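L protein (CAS virus, PDB 5MV0) forms the N-terminal part of a reptarenavirus polymerase and probably acts as the cap-snatching endonuclease that supplies capped primers for viral transcription. Local coordinates at residues 100-105 with 139-144; 85-90 with 122-127; 51-56 with 147-152; 106-111 with 184-189. One frame throughout, in Å; residues are numbered along the deposited sequence. Where two conformers were deposited one is given.

In the fold
The contacts belong to a fold of the PD-(D/E)XK nuclease clan. Contact 1 pairs the two parallel strands at one side of the mixed sheet, and contact 2 sits beside it, centres about 8 Å apart. They meet at Glu-103, whose OE2 lies 2.7 Å from Lys-123 NZ and 2.6 Å from Tyr-124 OH. Glu-103 also packs beside Asp-88; this acidic pair is consistent with the active site of the clan. Contact 3 lies on the sheet face that carries Leu-102 and Ala-104, where Leu-102 CD2 is 3.6 Å from Cys-54 SG. Contact 4 follows the end of strand 98-106, about 23 Å from contact 2 (centre to centre), touches contact 3 through Thr-106 and Pro-148, and has a phosphate ion near Arg-107.

Contact 1: 100-105 with 139-144; sequences IVLEAS and NIIVIS
Ser-105 and Ser-144 meet through their hydroxyls, OG to OG at 2.9 Å; Ser-105 OG stands between its own backbone N and carbonyl carbon (chi1 66°), which turns it toward Ser-144. Water 1 bridges Ser-105 OG, at 2.7 Å, and the carbonyl O of Ile-143, to which it can donate. That carbonyl also takes the N-H of Ser-105 in a rather bent bond (137° at the hydrogen). The other backbone bonds are straighter: Val-101 N to Asn-139 O, Val-101 O to Ile-141 N, Ile-141 O to Glu-103 N and Glu-103 O to Ile-143 N, the last at 2.8 Å. CA-H...O contacts fill in between them, as from Leu-102 CA to Ile-141 O at 3.2 Å. Glu-103 turns its carboxylate off the pair, toward Tyr-124 and Lys-123.

On the face with Ile-100 and Leu-102, Ile-100 CG2 meets Ile-141 CD1 at 3.7 Å and Leu-102 CD1 meets Ile-143 CD1 at 4.1 Å; helix 34-57 covers Leu-102. On the other face Val-101 and Ile-140 lie alongside each other, CG2 to CG1 at 3.8 Å, while helix 110-122 packs on Val-142 and Ser-144. Two neighbouring parallel strands connected through helices 110-122 and 127-133 are the mark of a beta-alpha-beta crossover.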
loop_
_atom_site.group_PDB
_atom_site.type_symbol
_atom_site.label_atom_id
_atom_site.label_comp_id
_atom_site.label_asym_id
_atom_site.label_seq_id
_atom_site.Cartn_x
_atom_site.Cartn_y
_atom_site.Cartn_z
ATOM N N ILE B 100 17.438 22.245 -6.164
ATOM C CA ILE B 100 16.049 22.638 -5.962
ATOM C C ILE B 100 15.622 22.178 -4.572
ATOM O O ILE B 100 15.995 21.083 -4.134
ATOM C CB ILE B 100 15.141 22.042 -7.055
ATOM C CG1 ILE B 100 15.606 22.500 -8.447
ATOM C CG2 ILE B 100 13.699 22.432 -6.825
ATOM C CD1 ILE B 100 14.959 21.749 -9.590
ATOM N N VAL B 101 14.878 23.024 -3.862
ATOM C CA VAL B 101 14.239 22.630 -2.610
ATOM C C VAL B 101 12.768 23.011 -2.671
ATOM O O VAL B 101 12.387 24.031 -3.255
ATOM C CB VAL B 101 14.903 23.250 -1.361
ATOM C CG1 VAL B 101 16.297 22.676 -1.132
ATOM C CG2 VAL B 101 14.926 24.778 -1.462
ATOM N N LEU B 102 11.934 22.177 -2.054
ATOM C CA LEU B 102 10.493 22.345 -2.066
ATOM C C LEU B 102 9.980 22.483 -0.641
ATOM O O LEU B 102 10.388 21.727 0.250
ATOM C CB LEU B 102 9.809 21.149 -2.753
ATOM C CG LEU B 102 8.309 21.026 -2.465
ATOM C CD1 LEU B 102 7.538 22.112 -3.200
ATOM C CD2 LEU B 102 7.807 19.633 -2.828
ATOM N N GLU B 103 9.091 23.451 -0.433
ATOM C CA GLU B 103 8.283 23.562 0.780
ATOM C C GLU B 103 6.825 23.511 0.346
ATOM O O GLU B 103 6.351 24.410 -0.360
ATOM C CB GLU B 103 8.581 24.852 1.544
ATOM C CG GLU B 103 10.016 24.965 2.077
ATOM C CD GLU B 103 10.291 24.016 3.235
ATOM O OE1 GLU B 103 9.329 23.403 3.754
ATOM O OE2 GLU B 103 11.471 23.884 3.624
ATOM N N ALA B 104 6.113 22.466 0.757
ATOM C CA ALA B 104 4.733 22.254 0.331
ATOM C C ALA B 104 3.808 22.244 1.536
ATOM O O ALA B 104 4.145 21.692 2.589
ATOM C CB ALA B 104 4.587 20.935 -0.442
ATOM N N SER B 105 2.633 22.840 1.377
ATOM C CA SER B 105 1.665 22.867 2.462
ATOM C C SER B 105 0.282 23.051 1.871
ATOM O O SER B 105 0.124 23.436 0.704
ATOM C CB SER B 105 1.973 23.998 3.444
ATOM O OG SER B 105 1.778 25.242 2.783
ATOM N N ASN B 139 17.167 26.996 -6.265
ATOM C CA ASN B 139 15.787 27.362 -6.553
ATOM C C ASN B 139 14.887 26.859 -5.429
ATOM O O ASN B 139 14.746 25.647 -5.218
ATOM C CB ASN B 139 15.366 26.815 -7.915
ATOM C CG ASN B 139 16.184 27.412 -9.056
ATOM O OD1 ASN B 139 16.792 28.479 -8.912
ATOM N ND2 ASN B 139 16.192 26.732 -10.197
ATOM N N ILE B 140 14.276 27.796 -4.711
ATOM C CA ILE B 140 13.386 27.493 -3.597
ATOM C C ILE B 140 11.966 27.544 -4.133
ATOM O O ILE B 140 11.471 28.615 -4.492
ATOM C CB ILE B 140 13.566 28.480 -2.440
ATOM C CG1 ILE B 140 15.017 28.508 -1.979
ATOM C CG2 ILE B 140 12.624 28.132 -1.278
ATOM C CD1 ILE B 140 15.388 29.798 -1.260
ATOM N N ILE B 141 11.306 26.393 -4.193
ATOM C CA ILE B 141 9.923 26.311 -4.642
ATOM C C ILE B 141 9.041 26.168 -3.409
ATOM O O ILE B 141 9.211 25.237 -2.613
ATOM C CB ILE B 141 9.723 25.149 -5.627
ATOM C CG1 ILE B 141 10.690 25.315 -6.804
ATOM C CG2 ILE B 141 8.273 25.104 -6.122
ATOM C CD1 ILE B 141 10.628 24.209 -7.851
ATOM N N VAL B 142 8.114 27.101 -3.236
ATOM C CA VAL B 142 7.232 27.142 -2.078
ATOM C C VAL B 142 5.803 27.117 -2.599
ATOM O O VAL B 142 5.387 28.023 -3.332
ATOM C CB VAL B 142 7.498 28.381 -1.206
ATOM C CG1 VAL B 142 6.601 28.392 0.029
ATOM C CG2 VAL B 142 8.964 28.421 -0.805
ATOM N N ILE B 143 5.061 26.074 -2.237
ATOM C CA ILE B 143 3.701 25.850 -2.715
ATOM C C ILE B 143 2.782 25.739 -1.509
ATOM O O ILE B 143 3.039 24.940 -0.602
ATOM C CB ILE B 143 3.615 24.577 -3.576
ATOM C CG1 ILE B 143 4.361 24.752 -4.895
ATOM C CG2 ILE B 143 2.156 24.153 -3.836
ATOM C CD1 ILE B 143 4.544 23.414 -5.624
ATOM N N SER B 144 1.712 26.528 -1.498
ATOM C CA SER B 144 0.675 26.400 -0.480
ATOM C C SER B 144 -0.682 26.468 -1.162
ATOM O O SER B 144 -1.041 27.503 -1.732
ATOM C CB SER B 144 0.798 27.486 0.592
ATOM O OG SER B 144 -0.085 27.221 1.668
HETATM O O HOH W 1 4.200 25.937 1.930
#

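Contact 2: 85-90 with 122-127; sequences IVPDGY and LKYSGV
Beside the acidic residues Asp-88 and Glu-103, probably part of the nuclease active site, Ile-85 fits against Lys-123 and Tyr-124 in the turn between helices 110-122 and 127-133. The CD1 methyl of Ile-85 sits over one face of the Tyr-124 ring, 3.8 Å from its centroid and 18° off the normal, a CH-pi contact shifted toward the CD1-CE1 side of the ring. The other branch, CG2, reaches CZ and the hydroxyl, 3.4 Å from Tyr-124 OH. Pro-87 CB comes up to the same oxygen at 3.5 Å.

Pro-87, Asp-88 and Glu-103 are the probable PD and (D/E) positions of the PD-(D/E)XK signature. Residues 122 to 125 form a type I beta turn. Within it Lys-123 starts out toward Ile-85 and bends at chi3 (-60°), which brings NZ within 3.7 Å of Ile-85 CG2 and on to a salt bridge with Glu-103, the residue that also binds Tyr-124 OH. Water 2 accepts from Lys-123 NZ and from Val-86 N, both at 3.1 Å, and thus links the lysine to the backbone of the other segment. Lys-123 O lies 3.3 Å from Ile-85 CD1 and takes a hydrogen bond from Gln-83, while His-84 of a second subunit packs on the Lys-123 side chain.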
loop_
_atom_site.group_PDB
_atom_site.type_symbol
_atom_site.label_atom_id
_atom_site.label_comp_id
_atom_site.label_asym_id
_atom_site.label_seq_id
_atom_site.Cartn_x
_atom_site.Cartn_y
_atom_site.Cartn_z
ATOM N N ILE B 85 17.356 23.466 8.401
ATOM C CA ILE B 85 16.128 23.392 7.621
ATOM C C ILE B 85 15.990 21.950 7.152
ATOM O O ILE B 85 16.982 21.326 6.764
ATOM C CB ILE B 85 16.157 24.346 6.404
ATOM C CG1 ILE B 85 16.268 25.814 6.841
ATOM C CG2 ILE B 85 14.925 24.149 5.529
ATOM C CD1 ILE B 85 16.537 26.755 5.669
ATOM N N VAL B 86 14.776 21.426 7.173
ATOM C CA VAL B 86 14.458 20.144 6.553
ATOM C C VAL B 86 13.426 20.390 5.467
ATOM O O VAL B 86 12.235 20.560 5.751
ATOM C CB VAL B 86 13.961 19.122 7.587
ATOM C CG1 VAL B 86 13.539 17.832 6.893
ATOM C CG2 VAL B 86 15.047 18.854 8.618
ATOM N N PRO B 87 13.833 20.427 4.203
ATOM C CA PRO B 87 12.874 20.675 3.125
ATOM C C PRO B 87 12.000 19.453 2.879
ATOM O O PRO B 87 12.370 18.314 3.172
ATOM C CB PRO B 87 13.766 20.957 1.917
ATOM C CG PRO B 87 14.981 20.098 2.181
ATOM C CD PRO B 87 15.189 20.151 3.689
ATOM N N ASP B 88 10.820 19.709 2.319
ATOM C CA ASP B 88 9.929 18.603 1.970
ATOM C C ASP B 88 10.484 17.783 0.813
ATOM O O ASP B 88 10.263 16.568 0.740
ATOM C CB ASP B 88 8.552 19.144 1.611
ATOM C CG ASP B 88 7.840 19.735 2.790
ATOM O OD1 ASP B 88 8.048 19.224 3.916
ATOM O OD2 ASP B 88 7.086 20.712 2.590
ATOM N N GLY B 89 11.189 18.426 -0.104
ATOM C CA GLY B 89 11.778 17.721 -1.221
ATOM C C GLY B 89 12.986 18.479 -1.705
ATOM O O GLY B 89 13.185 19.653 -1.362
ATOM N N TYR B 90 13.803 17.789 -2.497
ATOM C CA TYR B 90 15.012 18.397 -3.041
ATOM C C TYR B 90 15.489 17.586 -4.234
ATOM O O TYR B 90 15.102 16.430 -4.423
ATOM C CB TYR B 90 16.130 18.470 -1.997
ATOM C CG TYR B 90 16.723 17.115 -1.684
ATOM C CD1 TYR B 90 17.889 16.677 -2.311
ATOM C CD2 TYR B 90 16.108 16.262 -0.772
ATOM C CE1 TYR B 90 18.427 15.427 -2.036
ATOM C CE2 TYR B 90 16.645 15.016 -0.483
ATOM C CZ TYR B 90 17.805 14.605 -1.120
ATOM O OH TYR B 90 18.337 13.370 -0.843
ATOM N N LEU B 122 11.129 32.444 4.243
ATOM C CA LEU B 122 12.030 33.188 5.117
ATOM C C LEU B 122 13.041 32.289 5.821
ATOM O O LEU B 122 14.087 32.783 6.255
ATOM C CB LEU B 122 11.231 33.978 6.149
ATOM C CG LEU B 122 10.650 35.316 5.672
ATOM C CD1 LEU B 122 9.736 35.907 6.737
ATOM C CD2 LEU B 122 11.768 36.302 5.312
ATOM N N LYS B 123 12.755 30.989 5.952
ATOM C CA LYS B 123 13.727 30.083 6.561
ATOM C C LYS B 123 15.062 30.132 5.837
ATOM O O LYS B 123 16.110 29.906 6.451
ATOM C CB LYS B 123 13.218 28.636 6.547
ATOM C CG LYS B 123 11.882 28.383 7.221
ATOM C CD LYS B 123 11.653 26.861 7.378
ATOM C CE LYS B 123 11.654 26.147 6.034
ATOM N NZ LYS B 123 11.287 24.698 6.192
ATOM N N TYR B 124 15.034 30.397 4.532
ATOM C CA TYR B 124 16.176 30.220 3.651
ATOM C C TYR B 124 17.023 31.487 3.481
ATOM O O TYR B 124 17.867 31.528 2.580
ATOM C CB TYR B 124 15.693 29.730 2.284
ATOM C CG TYR B 124 15.149 28.314 2.306
ATOM C CD1 TYR B 124 15.985 27.232 2.073
ATOM C CD2 TYR B 124 13.801 28.061 2.564
ATOM C CE1 TYR B 124 15.500 25.937 2.097
ATOM C CE2 TYR B 124 13.310 26.761 2.599
ATOM C CZ TYR B 124 14.165 25.707 2.358
ATOM O OH TYR B 124 13.701 24.402 2.378
ATOM N N SER B 125 16.833 32.499 4.323
ATOM C CA SER B 125 17.570 33.753 4.187
ATOM C C SER B 125 19.073 33.516 4.095
ATOM O O SER B 125 19.664 32.829 4.937
ATOM C CB SER B 125 17.262 34.675 5.367
ATOM O OG SER B 125 15.907 35.089 5.337
ATOM N N GLY B 126 19.689 34.080 3.053
ATOM C CA GLY B 126 21.123 34.037 2.875
ATOM C C GLY B 126 21.645 32.852 2.088
ATOM O O GLY B 126 22.735 32.944 1.514
ATOM N N VAL B 127 20.892 31.753 2.021
ATOM C CA VAL B 127 21.406 30.521 1.427
ATOM C C VAL B 127 21.661 30.700 -0.065
ATOM O O VAL B 127 22.709 30.293 -0.588
ATOM C CB VAL B 127 20.433 29.357 1.695
ATOM C CG1 VAL B 127 20.897 28.097 0.976
ATOM C CG2 VAL B 127 20.301 29.128 3.189
HETATM O O HOH W 2 12.613 23.156 8.516
#

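Contact 3: 51-56 with 147-152; sequences LNCCRD and KPRNGN
The loop that follows strand 137-145 is fastened to the C-terminal turns of helix 34-57 chiefly by Asn-52 and Arg-149. Asn-52 ND2 donates to Arg-149 O at 2.9 Å, nearly straight at 165°; the oxygen lies in the amide plane, but the donor stands well above the carbonyl plane. The other arm of the amide, Asn-52 OD1, can take a proton from water 3, which accepts from Asn-152 N, each at 2.8 Å. Gly-151 turns here with positive phi (57°), its CA 3.6 Å from Asn-52 OD1.

The chain of Arg-149 runs extended from CG to NE obliquely past the helix and ends in a salt bridge, NH1 to Asp-56 OD2 at 2.9 Å. The carboxylate oxygen uses its anti lone pair, and the two flat groups are nearly coplanar, 30° apart. Cys-53 SG lies over one face of the guanidinium, offset toward the rim and 3.8 Å from NE. A second carboxylate, Glu-145, binds NH2, so the arginine is held between two acids. At the far end Arg-55 and Asn-152 both turn to Glu-21. The bonds tie the end of helix 34-57 to the loop between strand 137-145 and helix 155-170 of this PD-(D/E)XK-clan domain.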
loop_
_atom_site.group_PDB
_atom_site.type_symbol
_atom_site.label_atom_id
_atom_site.label_comp_id
_atom_site.label_asym_id
_atom_site.label_seq_id
_atom_site.Cartn_x
_atom_site.Cartn_y
_atom_site.Cartn_z
ATOM N N LEU B 51 4.312 14.473 -1.295
ATOM C CA LEU B 51 4.713 13.464 -2.273
ATOM C C LEU B 51 4.332 13.878 -3.690
ATOM O O LEU B 51 5.147 13.801 -4.617
ATOM C CB LEU B 51 4.067 12.118 -1.936
ATOM C CG LEU B 51 4.387 10.994 -2.928
ATOM C CD1 LEU B 51 5.907 10.886 -3.098
ATOM C CD2 LEU B 51 3.798 9.675 -2.455
ATOM N N ASN B 52 3.086 14.295 -3.882
ATOM C CA ASN B 52 2.645 14.584 -5.237
ATOM C C ASN B 52 3.238 15.883 -5.770
ATOM O O ASN B 52 3.481 15.995 -6.978
ATOM C CB ASN B 52 1.128 14.570 -5.267
ATOM C CG ASN B 52 0.585 13.152 -5.117
ATOM O OD1 ASN B 52 1.133 12.218 -5.704
ATOM N ND2 ASN B 52 -0.456 12.981 -4.314
ATOM N N CYS B 53 3.502 16.862 -4.900
ATOM C CA CYS B 53 4.257 18.033 -5.346
ATOM C C CYS B 53 5.646 17.626 -5.817
ATOM O O CYS B 53 6.119 18.099 -6.860
ATOM C CB CYS B 53 4.345 19.081 -4.230
ATOM S SG CYS B 53 2.793 19.923 -3.860
ATOM N N CYS B 54 6.301 16.718 -5.084
ATOM C CA CYS B 54 7.617 16.236 -5.494
ATOM C C CYS B 54 7.549 15.528 -6.834
ATOM O O CYS B 54 8.383 15.763 -7.714
ATOM C CB CYS B 54 8.198 15.298 -4.442
ATOM S SG CYS B 54 8.713 16.125 -2.938
ATOM N N ARG B 55 6.569 14.633 -6.996
ATOM C CA ARG B 55 6.401 13.948 -8.271
ATOM C C ARG B 55 6.172 14.934 -9.410
ATOM O O ARG B 55 6.753 14.781 -10.489
ATOM C CB ARG B 55 5.238 12.965 -8.190
ATOM C CG ARG B 55 5.428 11.885 -7.152
ATOM C CD ARG B 55 5.218 10.538 -7.776
ATOM N NE ARG B 55 5.450 9.445 -6.843
ATOM C CZ ARG B 55 4.499 8.601 -6.467
ATOM N NH1 ARG B 55 3.275 8.761 -6.944
ATOM N NH2 ARG B 55 4.768 7.606 -5.628
ATOM N N ASP B 56 5.307 15.931 -9.197
ATOM C CA ASP B 56 5.002 16.900 -10.250
ATOM C C ASP B 56 6.226 17.726 -10.627
ATOM O O ASP B 56 6.330 18.194 -11.766
ATOM C CB ASP B 56 3.872 17.833 -9.813
ATOM C CG ASP B 56 2.537 17.125 -9.676
ATOM O OD1 ASP B 56 2.390 16.024 -10.239
ATOM O OD2 ASP B 56 1.634 17.674 -9.005
ATOM N N LYS B 147 -6.222 22.611 -1.237
ATOM C CA LYS B 147 -6.465 21.192 -1.029
ATOM C C LYS B 147 -5.192 20.421 -1.336
ATOM O O LYS B 147 -4.377 20.864 -2.149
ATOM C CB LYS B 147 -7.601 20.670 -1.929
ATOM C CG LYS B 147 -8.995 21.151 -1.528
ATOM C CD LYS B 147 -10.046 20.615 -2.492
ATOM C CE LYS B 147 -11.364 21.382 -2.389
ATOM N NZ LYS B 147 -12.087 21.168 -1.112
ATOM N N PRO B 148 -4.998 19.265 -0.712
ATOM C CA PRO B 148 -3.791 18.487 -1.004
ATOM C C PRO B 148 -3.854 17.947 -2.422
ATOM O O PRO B 148 -4.919 17.579 -2.916
ATOM C CB PRO B 148 -3.819 17.366 0.039
ATOM C CG PRO B 148 -5.239 17.264 0.459
ATOM C CD PRO B 148 -5.848 18.624 0.304
ATOM N N ARG B 149 -2.709 17.958 -3.091
ATOM C CA ARG B 149 -2.595 17.277 -4.373
ATOM C C ARG B 149 -2.732 15.778 -4.144
ATOM O O ARG B 149 -1.982 15.193 -3.357
ATOM C CB ARG B 149 -1.258 17.604 -5.021
ATOM C CG ARG B 149 -1.115 19.083 -5.388
ATOM C CD ARG B 149 -0.031 19.292 -6.441
ATOM N NE ARG B 149 0.283 20.710 -6.604
ATOM C CZ ARG B 149 1.252 21.186 -7.387
ATOM N NH1 ARG B 149 2.003 20.363 -8.103
ATOM N NH2 ARG B 149 1.460 22.494 -7.460
ATOM N N ASN B 150 -3.690 15.148 -4.807
ATOM C CA ASN B 150 -3.960 13.754 -4.480
ATOM C C ASN B 150 -3.241 12.758 -5.387
ATOM O O ASN B 150 -3.063 11.602 -4.983
ATOM C CB ASN B 150 -5.472 13.507 -4.481
ATOM C CG ASN B 150 -6.112 13.814 -5.812
ATOM O OD1 ASN B 150 -6.168 14.966 -6.235
ATOM N ND2 ASN B 150 -6.654 12.788 -6.455
ATOM N N GLY B 151 -2.774 13.176 -6.566
ATOM C CA GLY B 151 -2.037 12.248 -7.417
ATOM C C GLY B 151 -2.859 11.005 -7.725
ATOM O O GLY B 151 -4.008 11.094 -8.156
ATOM N N ASN B 152 -2.282 9.827 -7.469
ATOM C CA ASN B 152 -2.985 8.569 -7.691
ATOM C C ASN B 152 -4.003 8.240 -6.604
ATOM O O ASN B 152 -4.747 7.267 -6.757
ATOM C CB ASN B 152 -1.986 7.421 -7.774
ATOM C CG ASN B 152 -0.980 7.612 -8.874
ATOM O OD1 ASN B 152 -1.348 7.806 -10.027
ATOM N ND2 ASN B 152 0.303 7.601 -8.517
HETATM O O HOH W 3 -0.265 9.852 -5.526
#

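Contact 4: 106-111 with 184-189; sequences TRSMPS and YDELKR
Ser-108 and Glu-186 meet where strand 98-106 passes into helix 110-122, at the start of the beta-alpha-beta crossover, and helix 181-192 packs across this connection. Met-109 holds the N-cap position just before helix 110-122.

Among the direct hydrogen bonds, the one across the contact runs from Ser-108 N to Glu-186 OE2 at 2.8 Å, bent to 143° and received on the syn lone pair of the carboxylate. Glu-186 reaches it with CG anti to its own backbone N (chi1 167°) and a bend at chi2. Within segment 106-111, Arg-107 NH1 folds back on Thr-106 O at 2.9 Å.

The charged contacts centre on the same carboxylate: its other oxygen, OE1, forms a salt bridge with Arg-189 NH2 at 2.8 Å, one turn along helix 181-192. The two oxygens are thus engaged separately, OE2 by Ser-108 N and OE1 by Arg-189. The side chain of Arg-107 comes within about 4 Å of a phosphate ion, probably from the crystallisation liquor.

Packing is slight. Ser-108 OG touches Arg-189 CB at 3.4 Å, Met-109 CG lies against Arg-189 CD, and the side chains of Arg-107 and Glu-186 cross at about a right angle, CD to CD at 3.9 Å.

Two waters complete the contact. Water 4 joins Thr-106 OG1 to Glu-186 OE2. Water 5 accepts from Ser-108 OG and from Met-109 N, and donates to Glu-186 OE1 at 2.7 Å.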
loop_
_atom_site.group_PDB
_atom_site.type_symbol
_atom_site.label_atom_id
_atom_site.label_comp_id
_atom_site.label_asym_id
_atom_site.label_seq_id
_atom_site.Cartn_x
_atom_site.Cartn_y
_atom_site.Cartn_z
ATOM N N THR B 106 -0.725 22.790 2.695
ATOM C CA THR B 106 -2.098 23.140 2.377
ATOM C C THR B 106 -2.599 24.138 3.401
ATOM O O THR B 106 -2.300 24.022 4.594
ATOM C CB THR B 106 -3.033 21.902 2.343
ATOM O OG1 THR B 106 -3.096 21.305 3.650
ATOM C CG2 THR B 106 -2.528 20.878 1.335
ATOM N N ARG B 107 -3.341 25.132 2.915
ATOM C CA ARG B 107 -4.011 26.126 3.745
ATOM C C ARG B 107 -5.264 26.507 2.983
ATOM O O ARG B 107 -5.179 26.801 1.787
ATOM C CB ARG B 107 -3.146 27.374 4.005
ATOM C CG ARG B 107 -1.891 27.186 4.882
ATOM C CD ARG B 107 -2.275 26.786 6.307
ATOM N NE ARG B 107 -1.127 26.817 7.217
ATOM C CZ ARG B 107 -0.224 25.842 7.311
ATOM N NH1 ARG B 107 -0.328 24.767 6.536
ATOM N NH2 ARG B 107 0.781 25.944 8.174
ATOM N N SER B 108 -6.413 26.492 3.657
ATOM C CA SER B 108 -7.672 26.615 2.924
ATOM C C SER B 108 -7.883 28.033 2.401
ATOM O O SER B 108 -8.423 28.220 1.304
ATOM C CB SER B 108 -8.855 26.190 3.801
ATOM O OG SER B 108 -8.907 26.955 4.995
ATOM N N MET B 109 -7.454 29.038 3.160
ATOM C CA MET B 109 -7.705 30.445 2.842
ATOM C C MET B 109 -6.495 31.075 2.173
ATOM O O MET B 109 -5.366 30.910 2.663
ATOM C CB MET B 109 -8.046 31.228 4.109
ATOM C CG MET B 109 -9.345 30.829 4.816
ATOM S SD MET B 109 -10.863 31.157 3.875
ATOM C CE MET B 109 -11.059 29.692 2.861
ATOM N N PRO B 110 -6.692 31.832 1.088
ATOM C CA PRO B 110 -5.538 32.413 0.380
ATOM C C PRO B 110 -4.679 33.315 1.238
ATOM O O PRO B 110 -3.462 33.377 1.014
ATOM C CB PRO B 110 -6.186 33.183 -0.784
ATOM C CG PRO B 110 -7.649 33.270 -0.454
ATOM C CD PRO B 110 -7.957 32.061 0.368
ATOM N N SER B 111 -5.258 34.023 2.213
ATOM C CA SER B 111 -4.431 34.878 3.061
ATOM C C SER B 111 -3.545 34.043 3.975
ATOM O O SER B 111 -2.419 34.445 4.292
ATOM C CB SER B 111 -5.302 35.831 3.882
ATOM O OG SER B 111 -6.084 35.122 4.823
ATOM N N TYR B 184 -6.396 22.626 14.480
ATOM C CA TYR B 184 -7.780 22.174 14.515
ATOM C C TYR B 184 -8.684 23.128 13.737
ATOM O O TYR B 184 -9.534 22.689 12.953
ATOM C CB TYR B 184 -8.247 22.036 15.965
ATOM C CG TYR B 184 -9.652 21.514 16.105
ATOM C CD1 TYR B 184 -9.926 20.159 15.962
ATOM C CD2 TYR B 184 -10.705 22.369 16.401
ATOM C CE1 TYR B 184 -11.209 19.672 16.109
ATOM C CE2 TYR B 184 -11.991 21.895 16.537
ATOM C CZ TYR B 184 -12.239 20.548 16.390
ATOM O OH TYR B 184 -13.519 20.065 16.527
ATOM N N ASP B 185 -8.502 24.437 13.929
ATOM C CA ASP B 185 -9.337 25.402 13.219
ATOM C C ASP B 185 -9.062 25.373 11.717
ATOM O O ASP B 185 -10.003 25.442 10.918
ATOM C CB ASP B 185 -9.134 26.810 13.781
ATOM C CG ASP B 185 -9.814 27.005 15.126
ATOM O OD1 ASP B 185 -9.469 27.975 15.827
ATOM O OD2 ASP B 185 -10.677 26.178 15.495
ATOM N N GLU B 186 -7.785 25.252 11.320
ATOM C CA GLU B 186 -7.439 25.165 9.899
ATOM C C GLU B 186 -8.093 23.954 9.244
ATOM O O GLU B 186 -8.628 24.048 8.129
ATOM C CB GLU B 186 -5.916 25.108 9.728
ATOM C CG GLU B 186 -5.430 24.696 8.332
ATOM C CD GLU B 186 -5.906 25.642 7.235
ATOM O OE1 GLU B 186 -6.162 26.817 7.554
ATOM O OE2 GLU B 186 -6.031 25.209 6.061
ATOM N N LEU B 187 -8.078 22.807 9.925
ATOM C CA LEU B 187 -8.729 21.630 9.368
ATOM C C LEU B 187 -10.238 21.823 9.290
ATOM O O LEU B 187 -10.865 21.410 8.311
ATOM C CB LEU B 187 -8.367 20.389 10.183
ATOM C CG LEU B 187 -6.862 20.097 10.158
ATOM C CD1 LEU B 187 -6.506 19.005 11.131
ATOM C CD2 LEU B 187 -6.363 19.742 8.751
ATOM N N LYS B 188 -10.841 22.466 10.299
ATOM C CA LYS B 188 -12.273 22.741 10.225
ATOM C C LYS B 188 -12.596 23.627 9.027
ATOM O O LYS B 188 -13.559 23.363 8.296
ATOM C CB LYS B 188 -12.766 23.400 11.514
ATOM C CG LYS B 188 -13.127 22.427 12.605
ATOM C CD LYS B 188 -14.309 22.941 13.430
ATOM C CE LYS B 188 -13.950 24.199 14.199
ATOM N NZ LYS B 188 -15.095 24.681 15.023
ATOM N N ARG B 189 -11.787 24.666 8.802
ATOM C CA ARG B 189 -11.974 25.518 7.629
ATOM C C ARG B 189 -11.806 24.723 6.341
ATOM O O ARG B 189 -12.596 24.875 5.402
ATOM C CB ARG B 189 -10.986 26.683 7.656
ATOM C CG ARG B 189 -11.360 27.799 8.619
ATOM C CD ARG B 189 -10.558 29.073 8.324
ATOM N NE ARG B 189 -9.124 28.829 8.398
ATOM C CZ ARG B 189 -8.406 28.928 9.513
ATOM N NH1 ARG B 189 -8.990 29.284 10.652
ATOM N NH2 ARG B 189 -7.106 28.669 9.484
HETATM O O HOH W 4 -4.813 22.270 5.838
HETATM O O HOH W 5 -6.756 28.763 5.846
#